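Local coordinates for protein beta-n-acetylhexosaminidase (Streptomyces plicatus, PDB 1HP5) that hydrolyses terminal, beta-linked N-acetylhexosamine residues from glycosides, probably with help from the substrate's own acetamido group, as in other family 20 glycosidases, at residues L164-H169 with L193-D198; D252-T257 with A331-V336; L314-D319 with K345-W350; R397-M402 with P446-T451. One frame throughout, in Å; residues are numbered along the deposited sequence.

Contact 1. Residues L164-H169 with L193-D198. With NGT (3ar,5R,6S,7R,7ar-5-hydroxymethyl-2-methyl-5,6,7,7a-tetrahydro-3ah-pyrano[3,2-D]thiazole-6,7-diol), chain F.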
# COMPACT_ATOMS: atom_id res chain seq x y z
N LEU A 164 -3.88 -4.11 -3.22
CA LEU A 164 -5.30 -4.38 -3.19
C LEU A 164 -5.61 -5.27 -4.38
O LEU A 164 -5.28 -4.94 -5.52
CB LEU A 164 -6.15 -3.10 -3.29
CG LEU A 164 -7.66 -3.40 -3.29
CD1 LEU A 164 -8.07 -4.03 -1.96
CD2 LEU A 164 -8.44 -2.12 -3.53
N ASP A 165 -6.23 -6.41 -4.11
CA ASP A 165 -6.62 -7.36 -5.14
C ASP A 165 -8.01 -6.93 -5.63
O ASP A 165 -8.98 -7.01 -4.88
CB ASP A 165 -6.66 -8.77 -4.53
CG ASP A 165 -7.32 -9.80 -5.44
OD1 ASP A 165 -7.66 -9.48 -6.60
OD2 ASP A 165 -7.50 -10.94 -4.97
N VAL A 166 -8.09 -6.47 -6.87
CA VAL A 166 -9.39 -6.07 -7.42
C VAL A 166 -9.83 -7.07 -8.48
O VAL A 166 -10.79 -6.84 -9.21
CB VAL A 166 -9.36 -4.64 -8.02
CG1 VAL A 166 -8.97 -3.63 -6.93
CG2 VAL A 166 -8.39 -4.57 -9.19
N SER A 167 -9.12 -8.20 -8.54
CA SER A 167 -9.42 -9.25 -9.50
C SER A 167 -10.41 -10.28 -8.94
O SER A 167 -11.34 -10.68 -9.64
CB SER A 167 -8.14 -9.97 -9.92
OG SER A 167 -7.25 -9.07 -10.58
N ARG A 168 -10.21 -10.71 -7.70
CA ARG A 168 -11.11 -11.69 -7.08
C ARG A 168 -12.48 -11.06 -6.91
O ARG A 168 -13.50 -11.65 -7.29
CB ARG A 168 -10.52 -12.17 -5.76
CG ARG A 168 -9.48 -13.28 -5.93
CD ARG A 168 -8.61 -13.09 -7.19
NE ARG A 168 -7.72 -14.23 -7.37
CZ ARG A 168 -6.61 -14.43 -6.66
NH1 ARG A 168 -6.25 -13.56 -5.73
NH2 ARG A 168 -5.90 -15.53 -6.84
N HIS A 169 -12.50 -9.87 -6.32
CA HIS A 169 -13.73 -9.10 -6.18
C HIS A 169 -13.34 -7.71 -6.65
O HIS A 169 -12.35 -7.14 -6.18
CB HIS A 169 -14.24 -9.04 -4.74
CG HIS A 169 -15.07 -10.23 -4.35
ND1 HIS A 169 -14.55 -11.29 -3.62
CD2 HIS A 169 -16.36 -10.55 -4.61
CE1 HIS A 169 -15.50 -12.19 -3.44
NE2 HIS A 169 -16.60 -11.77 -4.03
N LEU A 193 -1.56 -2.69 -7.30
CA LEU A 193 -2.90 -3.12 -7.70
C LEU A 193 -2.83 -4.40 -8.52
O LEU A 193 -2.20 -4.45 -9.58
CB LEU A 193 -3.60 -2.02 -8.52
CG LEU A 193 -3.95 -0.71 -7.80
CD1 LEU A 193 -4.52 0.28 -8.80
CD2 LEU A 193 -4.97 -0.99 -6.70
N HIS A 194 -3.46 -5.45 -8.00
CA HIS A 194 -3.50 -6.75 -8.65
C HIS A 194 -4.67 -6.63 -9.63
O HIS A 194 -5.82 -6.94 -9.29
CB HIS A 194 -3.77 -7.84 -7.61
CG HIS A 194 -3.48 -9.23 -8.09
ND1 HIS A 194 -2.20 -9.73 -8.18
CD2 HIS A 194 -4.31 -10.23 -8.48
CE1 HIS A 194 -2.25 -10.97 -8.61
NE2 HIS A 194 -3.52 -11.30 -8.80
N LEU A 195 -4.35 -6.16 -10.84
CA LEU A 195 -5.34 -5.91 -11.87
C LEU A 195 -5.88 -7.09 -12.66
O LEU A 195 -6.84 -6.93 -13.40
CB LEU A 195 -4.79 -4.88 -12.85
CG LEU A 195 -4.49 -3.51 -12.24
CD1 LEU A 195 -3.75 -2.65 -13.26
CD2 LEU A 195 -5.80 -2.85 -11.81
N SER A 196 -5.26 -8.25 -12.52
CA SER A 196 -5.75 -9.41 -13.26
C SER A 196 -5.44 -10.71 -12.56
O SER A 196 -4.43 -10.83 -11.86
CB SER A 196 -5.15 -9.44 -14.66
OG SER A 196 -3.76 -9.70 -14.63
N ASP A 197 -6.31 -11.69 -12.75
CA ASP A 197 -6.12 -12.99 -12.17
C ASP A 197 -7.05 -13.97 -12.89
O ASP A 197 -7.49 -13.70 -14.00
CB ASP A 197 -6.40 -12.95 -10.67
CG ASP A 197 -5.60 -13.99 -9.90
OD1 ASP A 197 -5.98 -15.17 -9.94
OD2 ASP A 197 -4.57 -13.62 -9.29
N ASP A 198 -7.35 -15.09 -12.26
CA ASP A 198 -8.21 -16.08 -12.90
C ASP A 198 -9.68 -15.67 -12.95
O ASP A 198 -10.39 -16.02 -13.89
CB ASP A 198 -8.10 -17.42 -12.18
CG ASP A 198 -6.70 -17.97 -12.22
OD1 ASP A 198 -6.17 -18.16 -13.35
OD2 ASP A 198 -6.12 -18.22 -11.15
C1 NGT F . -1.21 -16.43 -2.68
C2 NGT F . -1.60 -16.36 -4.19
C3 NGT F . -2.86 -15.46 -4.42
C4 NGT F . -3.95 -15.67 -3.36
C5 NGT F . -3.36 -15.51 -1.94
C6 NGT F . -4.37 -15.74 -0.82
C7 NGT F . 0.29 -15.07 -4.20
C8 NGT F . 1.51 -14.32 -4.67
N2 NGT F . -0.46 -15.80 -4.91
S1 NGT F . -0.12 -14.95 -2.48
O3 NGT F . -3.38 -15.68 -5.72
O4 NGT F . -4.99 -14.74 -3.57
O5 NGT F . -2.25 -16.47 -1.74
O6 NGT F . -3.80 -15.40 0.45
O HOH W 1 -6.82 -17.73 -8.64
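Arg168 and Asp197 form a salt bridge, NH2 to OD1 3.1 Å, at the mouth of the catalytic TIM barrel, where two parallel strands of a beta-alpha-beta unit run out into loops. The carboxylate approaches over one face of the guanidinium rather than in its plane, the two planes being 39° apart, and the edge serves other partners. In that plane NH1 makes a second salt bridge to Asp165 OD2; it also donates to NGT O4, while NH2 donates to NGT O3 at 2.8 Å and to a water that hydrogen-bonds Asp198 OD2. With a leucine in place of Arg168, both sugar oxygens would probably lose these donors and the buried carboxylates of Asp165 and Asp197 their shared positive mate. Asp197 OD2 offers its anti lone pair to His194 NE2 at 2.6 Å, which, with Glu250 at ND1, fixes the imidazole's rotation. With chi1 at 168°, the Asp165 carboxylate turns toward the following loop, where OD1 accepts from Ser167 N and Arg168 N over the same face, closing an Asx turn. Between the strands, His194 N donates to Leu164 O at 3.1 Å, and the bond from Val166 N to His194 O is weak. Leu164 CB meets Leu193 CD2 at 4.2 Å on the opposite sheet face from His194. Ser167 OG donates to His194 O from above the carbonyl plane, 2.9 Å away.

Contact 2. Residues D252-T257 with A331-V336. With NGT (3ar,5R,6S,7R,7ar-5-hydroxymethyl-2-methyl-5,6,7,7a-tetrahydro-3ah-pyrano[3,2-D]thiazole-6,7-diol), chain F.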
# COMPACT_ATOMS: atom_id res chain seq x y z
N ASP A 252 -0.54 -10.34 -13.69
CA ASP A 252 0.05 -11.63 -13.34
C ASP A 252 0.24 -12.54 -14.54
O ASP A 252 -0.67 -12.74 -15.33
CB ASP A 252 -0.81 -12.34 -12.29
CG ASP A 252 -0.00 -13.26 -11.39
OD1 ASP A 252 1.05 -13.76 -11.83
OD2 ASP A 252 -0.44 -13.49 -10.24
N MET A 253 1.45 -13.10 -14.66
CA MET A 253 1.79 -14.01 -15.75
C MET A 253 3.01 -14.84 -15.36
O MET A 253 3.84 -14.39 -14.58
CB MET A 253 2.08 -13.22 -17.03
CG MET A 253 3.17 -12.17 -16.88
SD MET A 253 3.45 -11.22 -18.41
CE MET A 253 2.18 -9.95 -18.27
N PRO A 254 3.14 -16.06 -15.91
CA PRO A 254 2.21 -16.69 -16.87
C PRO A 254 1.03 -17.39 -16.20
O PRO A 254 0.13 -17.88 -16.88
CB PRO A 254 3.11 -17.67 -17.61
CG PRO A 254 4.00 -18.17 -16.50
CD PRO A 254 4.35 -16.88 -15.75
N GLY A 255 1.05 -17.46 -14.87
CA GLY A 255 -0.04 -18.10 -14.15
C GLY A 255 -1.11 -17.09 -13.76
O GLY A 255 -0.95 -15.90 -14.04
N HIS A 256 -2.18 -17.55 -13.11
CA HIS A 256 -3.27 -16.66 -12.70
C HIS A 256 -3.75 -15.83 -13.89
O HIS A 256 -4.03 -14.63 -13.77
CB HIS A 256 -2.79 -15.73 -11.58
CG HIS A 256 -2.70 -16.40 -10.24
ND1 HIS A 256 -3.80 -16.60 -9.44
CD2 HIS A 256 -1.65 -16.95 -9.59
CE1 HIS A 256 -3.43 -17.24 -8.34
NE2 HIS A 256 -2.13 -17.47 -8.41
N THR A 257 -3.85 -16.48 -15.04
CA THR A 257 -4.24 -15.81 -16.28
C THR A 257 -5.55 -16.28 -16.91
O THR A 257 -5.79 -16.00 -18.08
CB THR A 257 -3.11 -15.96 -17.32
OG1 THR A 257 -2.69 -17.33 -17.36
CG2 THR A 257 -1.91 -15.10 -16.95
N ALA A 331 11.74 -20.07 -19.43
CA ALA A 331 11.77 -19.56 -20.81
C ALA A 331 10.85 -18.35 -20.94
O ALA A 331 11.22 -17.33 -21.51
CB ALA A 331 11.33 -20.66 -21.78
N PHE A 332 9.64 -18.48 -20.39
CA PHE A 332 8.66 -17.40 -20.44
C PHE A 332 9.19 -16.11 -19.82
O PHE A 332 9.16 -15.05 -20.43
CB PHE A 332 7.37 -17.81 -19.73
CG PHE A 332 6.29 -16.76 -19.77
CD1 PHE A 332 5.49 -16.62 -20.90
CD2 PHE A 332 6.12 -15.88 -18.70
CE1 PHE A 332 4.52 -15.62 -20.96
CE2 PHE A 332 5.15 -14.88 -18.76
CZ PHE A 332 4.35 -14.75 -19.89
N MET A 333 9.68 -16.21 -18.59
CA MET A 333 10.22 -15.04 -17.88
C MET A 333 11.44 -14.46 -18.58
O MET A 333 11.68 -13.25 -18.53
CB MET A 333 10.57 -15.42 -16.44
CG MET A 333 9.33 -15.67 -15.60
SD MET A 333 8.20 -14.25 -15.70
CE MET A 333 7.25 -14.47 -14.17
N LYS A 334 12.22 -15.33 -19.22
CA LYS A 334 13.41 -14.90 -19.94
C LYS A 334 12.96 -13.95 -21.05
O LYS A 334 13.56 -12.90 -21.27
CB LYS A 334 14.11 -16.11 -20.55
CG LYS A 334 15.42 -15.81 -21.26
CD LYS A 334 16.55 -15.59 -20.27
CE LYS A 334 17.89 -15.47 -20.99
NZ LYS A 334 19.01 -15.29 -20.02
N ARG A 335 11.89 -14.33 -21.73
CA ARG A 335 11.35 -13.55 -22.84
C ARG A 335 10.53 -12.32 -22.47
O ARG A 335 10.65 -11.28 -23.12
CB ARG A 335 10.50 -14.46 -23.74
CG ARG A 335 11.28 -15.60 -24.37
CD ARG A 335 10.34 -16.72 -24.81
NE ARG A 335 11.06 -17.81 -25.45
CZ ARG A 335 10.56 -19.03 -25.64
NH1 ARG A 335 9.33 -19.31 -25.22
NH2 ARG A 335 11.28 -19.96 -26.24
N VAL A 336 9.71 -12.41 -21.42
CA VAL A 336 8.87 -11.27 -21.06
C VAL A 336 9.53 -10.14 -20.26
O VAL A 336 9.19 -8.97 -20.47
CB VAL A 336 7.61 -11.73 -20.30
CG1 VAL A 336 6.86 -12.75 -21.13
CG2 VAL A 336 7.98 -12.30 -18.94
C1 NGT F . -1.21 -16.43 -2.68
C2 NGT F . -1.60 -16.36 -4.19
C3 NGT F . -2.86 -15.46 -4.42
C4 NGT F . -3.95 -15.67 -3.36
C5 NGT F . -3.36 -15.51 -1.94
C6 NGT F . -4.37 -15.74 -0.82
C7 NGT F . 0.29 -15.07 -4.20
C8 NGT F . 1.51 -14.32 -4.67
N2 NGT F . -0.46 -15.80 -4.91
S1 NGT F . -0.12 -14.95 -2.48
O3 NGT F . -3.38 -15.68 -5.72
O4 NGT F . -4.99 -14.74 -3.57
O5 NGT F . -2.25 -16.47 -1.74
O6 NGT F . -3.80 -15.40 0.45
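The loop after strand 246-250 has a cis peptide bond between Met253 and Pro254, and CA of Pro254 comes 7.4 Å from CA of Phe332 on helix 326-342. The proline slides over one face of the phenyl ring: its CB stands 3.7 Å from the Phe332 ring centroid and only 14° off the ring normal, a well-centred CH-pi contact, and its CD touches Phe332 CD2 at 3.6 Å. Val336 CG1, one helical turn on, lies over the rim of the opposite face. Met253 comes to the ring edge, with CG 3.8 Å from Phe332 CE2 and its sulfur in a Met-aromatic contact, SD 5.1 Å from the centroid. Phe332 reaches this place because its CG is anti to the backbone N (chi1 -179°), which sends the ring out from the helix toward the loop. An alanine at Phe332 is likely to open a gap beneath Pro254 and leave the Met253 side chain without its aromatic partner. Beside the ring, Met333 bends at chi2 and lays CE 3.4 Å from Met253 O. Within the loop, Thr257 OG1 donates to Pro254 O at 2.9 Å, and His256 at the far end brings CE1 3.0 Å from NGT O3. No hydrogen bond joins 252-257 to 331-336, so their cohesion rests on dispersion and shape; the loop's polar groups serve other partners, His256 ND1 binding Asp197 and NE2 binding Glu320.

Contact 3. Residues L314-D319 with K345-W350. With NGT (3ar,5R,6S,7R,7ar-5-hydroxymethyl-2-methyl-5,6,7,7a-tetrahydro-3ah-pyrano[3,2-D]thiazole-6,7-diol), chain F.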
# COMPACT_ATOMS: atom_id res chain seq x y z
N LEU A 314 6.56 -2.01 -12.87
CA LEU A 314 5.56 -2.80 -13.57
C LEU A 314 5.68 -4.21 -12.97
O LEU A 314 6.72 -4.85 -13.09
CB LEU A 314 5.86 -2.83 -15.06
CG LEU A 314 4.71 -2.96 -16.05
CD1 LEU A 314 3.93 -4.24 -15.76
CD2 LEU A 314 3.81 -1.73 -15.95
N HIS A 315 4.62 -4.67 -12.32
CA HIS A 315 4.62 -5.98 -11.66
C HIS A 315 4.06 -7.03 -12.61
O HIS A 315 2.92 -6.92 -13.07
CB HIS A 315 3.77 -5.88 -10.39
CG HIS A 315 4.10 -6.90 -9.33
ND1 HIS A 315 4.11 -8.25 -9.58
CD2 HIS A 315 4.37 -6.75 -8.01
CE1 HIS A 315 4.36 -8.90 -8.45
NE2 HIS A 315 4.52 -8.01 -7.49
N ILE A 316 4.85 -8.05 -12.92
CA ILE A 316 4.39 -9.11 -13.82
C ILE A 316 4.01 -10.41 -13.10
O ILE A 316 3.82 -11.45 -13.73
CB ILE A 316 5.45 -9.44 -14.90
CG1 ILE A 316 6.77 -9.84 -14.25
CG2 ILE A 316 5.64 -8.24 -15.82
CD1 ILE A 316 7.81 -10.34 -15.25
N GLY A 317 3.90 -10.34 -11.78
CA GLY A 317 3.52 -11.51 -11.00
C GLY A 317 4.49 -12.68 -11.11
O GLY A 317 5.66 -12.55 -10.78
N GLY A 318 3.98 -13.82 -11.57
CA GLY A 318 4.83 -14.99 -11.72
C GLY A 318 4.63 -16.04 -10.64
O GLY A 318 5.36 -17.03 -10.58
N ASP A 319 3.62 -15.84 -9.80
CA ASP A 319 3.32 -16.75 -8.72
C ASP A 319 2.43 -17.90 -9.15
O ASP A 319 1.62 -17.78 -10.06
CB ASP A 319 2.61 -16.01 -7.58
CG ASP A 319 1.27 -15.43 -8.02
OD1 ASP A 319 1.25 -14.71 -9.04
OD2 ASP A 319 0.24 -15.69 -7.36
N LYS A 345 10.23 0.61 -17.88
CA LYS A 345 9.88 0.36 -16.48
C LYS A 345 10.77 -0.67 -15.81
O LYS A 345 11.49 -1.41 -16.47
CB LYS A 345 8.41 -0.08 -16.39
CG LYS A 345 7.42 0.93 -16.97
CD LYS A 345 7.55 2.29 -16.29
CE LYS A 345 6.61 3.31 -16.93
NZ LYS A 345 6.73 4.65 -16.28
N THR A 346 10.73 -0.68 -14.48
CA THR A 346 11.51 -1.62 -13.68
C THR A 346 10.57 -2.77 -13.34
O THR A 346 9.48 -2.56 -12.81
CB THR A 346 12.00 -0.96 -12.38
OG1 THR A 346 12.91 0.10 -12.72
CG2 THR A 346 12.72 -1.98 -11.50
N VAL A 347 10.99 -3.99 -13.66
CA VAL A 347 10.15 -5.15 -13.40
C VAL A 347 10.11 -5.60 -11.95
O VAL A 347 11.10 -5.52 -11.22
CB VAL A 347 10.56 -6.35 -14.30
CG1 VAL A 347 11.96 -6.79 -13.96
CG2 VAL A 347 9.58 -7.51 -14.10
N VAL A 348 8.93 -6.05 -11.53
CA VAL A 348 8.72 -6.56 -10.19
C VAL A 348 7.98 -7.88 -10.38
O VAL A 348 7.10 -7.99 -11.24
CB VAL A 348 7.84 -5.62 -9.33
CG1 VAL A 348 7.66 -6.22 -7.94
CG2 VAL A 348 8.48 -4.24 -9.24
N GLY A 349 8.34 -8.87 -9.58
CA GLY A 349 7.68 -10.16 -9.68
C GLY A 349 7.62 -10.81 -8.32
O GLY A 349 8.33 -10.40 -7.40
N TRP A 350 6.76 -11.81 -8.17
CA TRP A 350 6.68 -12.53 -6.91
C TRP A 350 7.99 -13.30 -6.85
O TRP A 350 8.65 -13.45 -7.88
CB TRP A 350 5.46 -13.44 -6.89
CG TRP A 350 4.18 -12.65 -6.92
CD1 TRP A 350 3.34 -12.49 -7.98
CD2 TRP A 350 3.62 -11.90 -5.83
NE1 TRP A 350 2.28 -11.68 -7.62
CE2 TRP A 350 2.43 -11.31 -6.31
CE3 TRP A 350 4.00 -11.68 -4.51
CZ2 TRP A 350 1.61 -10.50 -5.51
CZ3 TRP A 350 3.19 -10.87 -3.70
CH2 TRP A 350 2.01 -10.29 -4.21
C1 NGT F . -1.21 -16.43 -2.68
C2 NGT F . -1.60 -16.36 -4.19
C3 NGT F . -2.86 -15.46 -4.42
C4 NGT F . -3.95 -15.67 -3.36
C5 NGT F . -3.36 -15.51 -1.94
C6 NGT F . -4.37 -15.74 -0.82
C7 NGT F . 0.29 -15.07 -4.20
C8 NGT F . 1.51 -14.32 -4.67
N2 NGT F . -0.46 -15.80 -4.91
S1 NGT F . -0.12 -14.95 -2.48
O3 NGT F . -3.38 -15.68 -5.72
O4 NGT F . -4.99 -14.74 -3.57
O5 NGT F . -2.25 -16.47 -1.74
O6 NGT F . -3.80 -15.40 0.45
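Leu314 and His315 pair in parallel with Val347 and Val348, and four backbone bonds join the segments. Leu314 N donates to Thr346 O and its own O accepts from Val348 N, both at 3.0 Å; Ile316 N follows, meeting Val348 O almost head-on at 2.8 Å. Past the paired residues, Trp350 N donates to Gly317 O from above the carbonyl plane. Glycine is favoured at Gly317 by its positive phi and called for at Gly318, where a side chain would jam against the preceding carbonyl; Gly318 N donates to Asp252 OD1. Both nitrogens of His315 are used, ND1 accepting from Gly317 N in the ring plane at 3.0 Å and NE2 bonded to Gln365. With its rotation thus fixed, the imidazole turns CE1 toward the Trp350 face in an edge-to-face pair, planes 54° apart, while Val348 CG1 lies 3.3 Å from His315 CD2. The other face of the indole takes the ligand's methyl, NGT C8 lying 3.4 Å from Trp350 CD2. Trp350 NE1 is hydrogen-bonded to Glu250; Asp319 OD1 lies near NE1 without being bonded to it, and close to the Asp252 carboxylate. A chi1 of 62° sets the Asp319 carboxylate alongside the indole with OD2 2.6 Å from NGT N2, consistent with the family 20 aspartate that orients the acetamido nitrogen in substrate-assisted catalysis. Val340 of helix 326-342 packs on Leu314, Ile316 and Val347 outside the barrel. Strand 363-366 flanks 346-350, and backbone bonds from His315 to Pro249 and Ile251 join strand 313-315 to the 246-250 side, closing the barrel.

Contact 4. Residues R397-M402 with P446-T451. With NGT (3ar,5R,6S,7R,7ar-5-hydroxymethyl-2-methyl-5,6,7,7a-tetrahydro-3ah-pyrano[3,2-D]thiazole-6,7-diol), chain F.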
# COMPACT_ATOMS: atom_id res chain seq x y z
N ARG A 397 2.65 -13.06 7.98
CA ARG A 397 3.03 -11.82 8.64
C ARG A 397 2.24 -10.60 8.18
O ARG A 397 1.58 -9.95 8.99
CB ARG A 397 4.52 -11.52 8.40
CG ARG A 397 5.49 -12.51 9.03
CD ARG A 397 5.53 -12.39 10.54
NE ARG A 397 6.59 -13.21 11.11
CZ ARG A 397 6.91 -13.24 12.41
NH1 ARG A 397 6.23 -12.49 13.27
NH2 ARG A 397 7.90 -14.02 12.83
N THR A 398 2.29 -10.30 6.89
CA THR A 398 1.63 -9.10 6.37
C THR A 398 0.42 -9.26 5.47
O THR A 398 -0.11 -8.26 4.96
CB THR A 398 2.66 -8.23 5.63
OG1 THR A 398 3.04 -8.88 4.41
CG2 THR A 398 3.90 -8.03 6.50
N TYR A 399 -0.03 -10.49 5.25
CA TYR A 399 -1.21 -10.73 4.42
C TYR A 399 -2.44 -10.32 5.22
O TYR A 399 -2.80 -10.97 6.20
CB TYR A 399 -1.29 -12.21 4.03
CG TYR A 399 -0.54 -12.54 2.75
CD1 TYR A 399 0.66 -11.90 2.45
CD2 TYR A 399 -1.05 -13.46 1.84
CE1 TYR A 399 1.33 -12.14 1.26
CE2 TYR A 399 -0.38 -13.72 0.64
CZ TYR A 399 0.80 -13.05 0.35
OH TYR A 399 1.45 -13.23 -0.85
N LEU A 400 -3.08 -9.24 4.79
CA LEU A 400 -4.26 -8.73 5.48
C LEU A 400 -5.49 -9.61 5.30
O LEU A 400 -6.49 -9.45 6.00
CB LEU A 400 -4.55 -7.29 5.02
CG LEU A 400 -3.31 -6.40 5.23
CD1 LEU A 400 -3.58 -4.99 4.73
CD2 LEU A 400 -2.95 -6.40 6.72
N ASP A 401 -5.43 -10.54 4.35
CA ASP A 401 -6.56 -11.43 4.13
C ASP A 401 -6.47 -12.66 5.03
O ASP A 401 -7.40 -13.45 5.08
CB ASP A 401 -6.63 -11.88 2.67
CG ASP A 401 -5.43 -12.70 2.24
OD1 ASP A 401 -4.29 -12.26 2.50
OD2 ASP A 401 -5.62 -13.78 1.64
N MET A 402 -5.36 -12.82 5.75
CA MET A 402 -5.22 -13.99 6.62
C MET A 402 -6.01 -13.78 7.91
O MET A 402 -5.98 -12.70 8.50
CB MET A 402 -3.74 -14.25 6.95
CG MET A 402 -3.38 -15.74 7.04
SD MET A 402 -3.78 -16.61 5.50
CE MET A 402 -2.70 -15.71 4.34
N PRO A 446 -0.24 -7.06 1.53
CA PRO A 446 -1.21 -7.37 0.48
C PRO A 446 -2.57 -7.72 1.06
O PRO A 446 -2.67 -8.36 2.11
CB PRO A 446 -0.60 -8.58 -0.24
CG PRO A 446 0.83 -8.68 0.31
CD PRO A 446 0.71 -8.17 1.71
N LEU A 447 -3.62 -7.30 0.36
CA LEU A 447 -4.98 -7.61 0.78
C LEU A 447 -5.67 -8.33 -0.37
O LEU A 447 -6.17 -7.68 -1.29
CB LEU A 447 -5.74 -6.33 1.15
CG LEU A 447 -7.20 -6.52 1.59
CD1 LEU A 447 -7.31 -7.63 2.62
CD2 LEU A 447 -7.72 -5.19 2.16
N TRP A 448 -5.67 -9.66 -0.32
CA TRP A 448 -6.31 -10.47 -1.36
C TRP A 448 -7.81 -10.49 -1.08
O TRP A 448 -8.22 -10.46 0.08
CB TRP A 448 -5.74 -11.89 -1.37
CG TRP A 448 -4.26 -11.90 -1.57
CD1 TRP A 448 -3.30 -11.95 -0.61
CD2 TRP A 448 -3.58 -11.78 -2.82
NE1 TRP A 448 -2.05 -11.88 -1.18
CE2 TRP A 448 -2.19 -11.77 -2.54
CE3 TRP A 448 -4.00 -11.68 -4.16
CZ2 TRP A 448 -1.22 -11.67 -3.55
CZ3 TRP A 448 -3.04 -11.58 -5.16
CH2 TRP A 448 -1.66 -11.57 -4.85
N THR A 449 -8.62 -10.57 -2.12
CA THR A 449 -10.06 -10.51 -1.91
C THR A 449 -10.94 -11.70 -2.26
O THR A 449 -12.11 -11.53 -2.61
CB THR A 449 -10.61 -9.25 -2.62
OG1 THR A 449 -10.28 -9.31 -4.01
CG2 THR A 449 -9.97 -7.99 -2.01
N GLU A 450 -10.41 -12.92 -2.15
CA GLU A 450 -11.23 -14.09 -2.42
C GLU A 450 -12.49 -14.05 -1.57
O GLU A 450 -13.56 -14.43 -2.04
CB GLU A 450 -10.48 -15.40 -2.09
CG GLU A 450 -9.55 -15.90 -3.18
CD GLU A 450 -8.12 -15.43 -3.00
OE1 GLU A 450 -7.92 -14.36 -2.38
OE2 GLU A 450 -7.21 -16.12 -3.51
N THR A 451 -12.35 -13.58 -0.33
CA THR A 451 -13.47 -13.55 0.62
C THR A 451 -14.02 -12.18 0.98
O THR A 451 -14.90 -12.07 1.84
CB THR A 451 -13.06 -14.22 1.94
OG1 THR A 451 -12.14 -13.37 2.65
CG2 THR A 451 -12.38 -15.55 1.68
C1 NGT F . -1.21 -16.43 -2.68
C2 NGT F . -1.60 -16.36 -4.19
C3 NGT F . -2.86 -15.46 -4.42
C4 NGT F . -3.95 -15.67 -3.36
C5 NGT F . -3.36 -15.51 -1.94
C6 NGT F . -4.37 -15.74 -0.82
C7 NGT F . 0.29 -15.07 -4.20
C8 NGT F . 1.51 -14.32 -4.67
N2 NGT F . -0.46 -15.80 -4.91
S1 NGT F . -0.12 -14.95 -2.48
O3 NGT F . -3.38 -15.68 -5.72
O4 NGT F . -4.99 -14.74 -3.57
O5 NGT F . -2.25 -16.47 -1.74
O6 NGT F . -3.80 -15.40 0.45
O HOH W 2 -7.92 -14.02 0.34
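One backbone hydrogen bond crosses this contact, from Leu400 N to Pro446 O at 2.9 Å, fastening a type I turn (Tyr399 to Met402) to the end of a barrel strand. Two further hydrogen bonds reach the ligand: NGT O6 donates to Asp401 OD2 at 2.7 Å and NGT O4 to Glu450 OE2 at 2.6 Å. A water donating to Asp401 OD2 and Glu450 OE1 bridges the two carboxylates. Asp401 CG sits between its backbone N and carbonyl carbon (chi1 64°), beside the Trp448 edge; there OD1 is buried with no polar partner, 3.3 Å from Trp448 CD1. Among the aromatics, Trp448 lays one face under the sugar, with C5 and O4 over it, making a platform for the pyranose in the active-site pocket. Tyr399 lies oblique to the five-membered ring of Trp448, planes at 45° and centroids 4.7 Å apart. Apolar contacts back these: Tyr399 CE1 on Pro446 CG at 3.6 Å, and Leu400 CB on Leu447 CD1 at 3.7 Å. Strand 440-447 runs between 159-165 and 389-392; Leu400 packs against helix 465-474, and Tyr179 of helix 173-184 touches both leucines.

All four contacts touch the ligand bound in the catalytic barrel, contact 2 through its loop 252-257 alone, with helix segment 331-336 behind that loop. Contacts 1, 3 and 4 share the parallel sheet, with strands 159-165 and 440-447 adjacent; helix 326-342 of contact 2 connects the two strands of contact 3. Along the chain contact 1 closes first, contacts 2 and 3 alternate their segments, and contact 4 comes last. Centres of contacts 2 and 3 are about 10 Å apart, those of 1 and 4 about 12 Å, and those of 2 and 4 about 23 Å. Residues distant in sequence thus line one sugar pocket, the indole rims of Trp350 and Trp448 touching side by side.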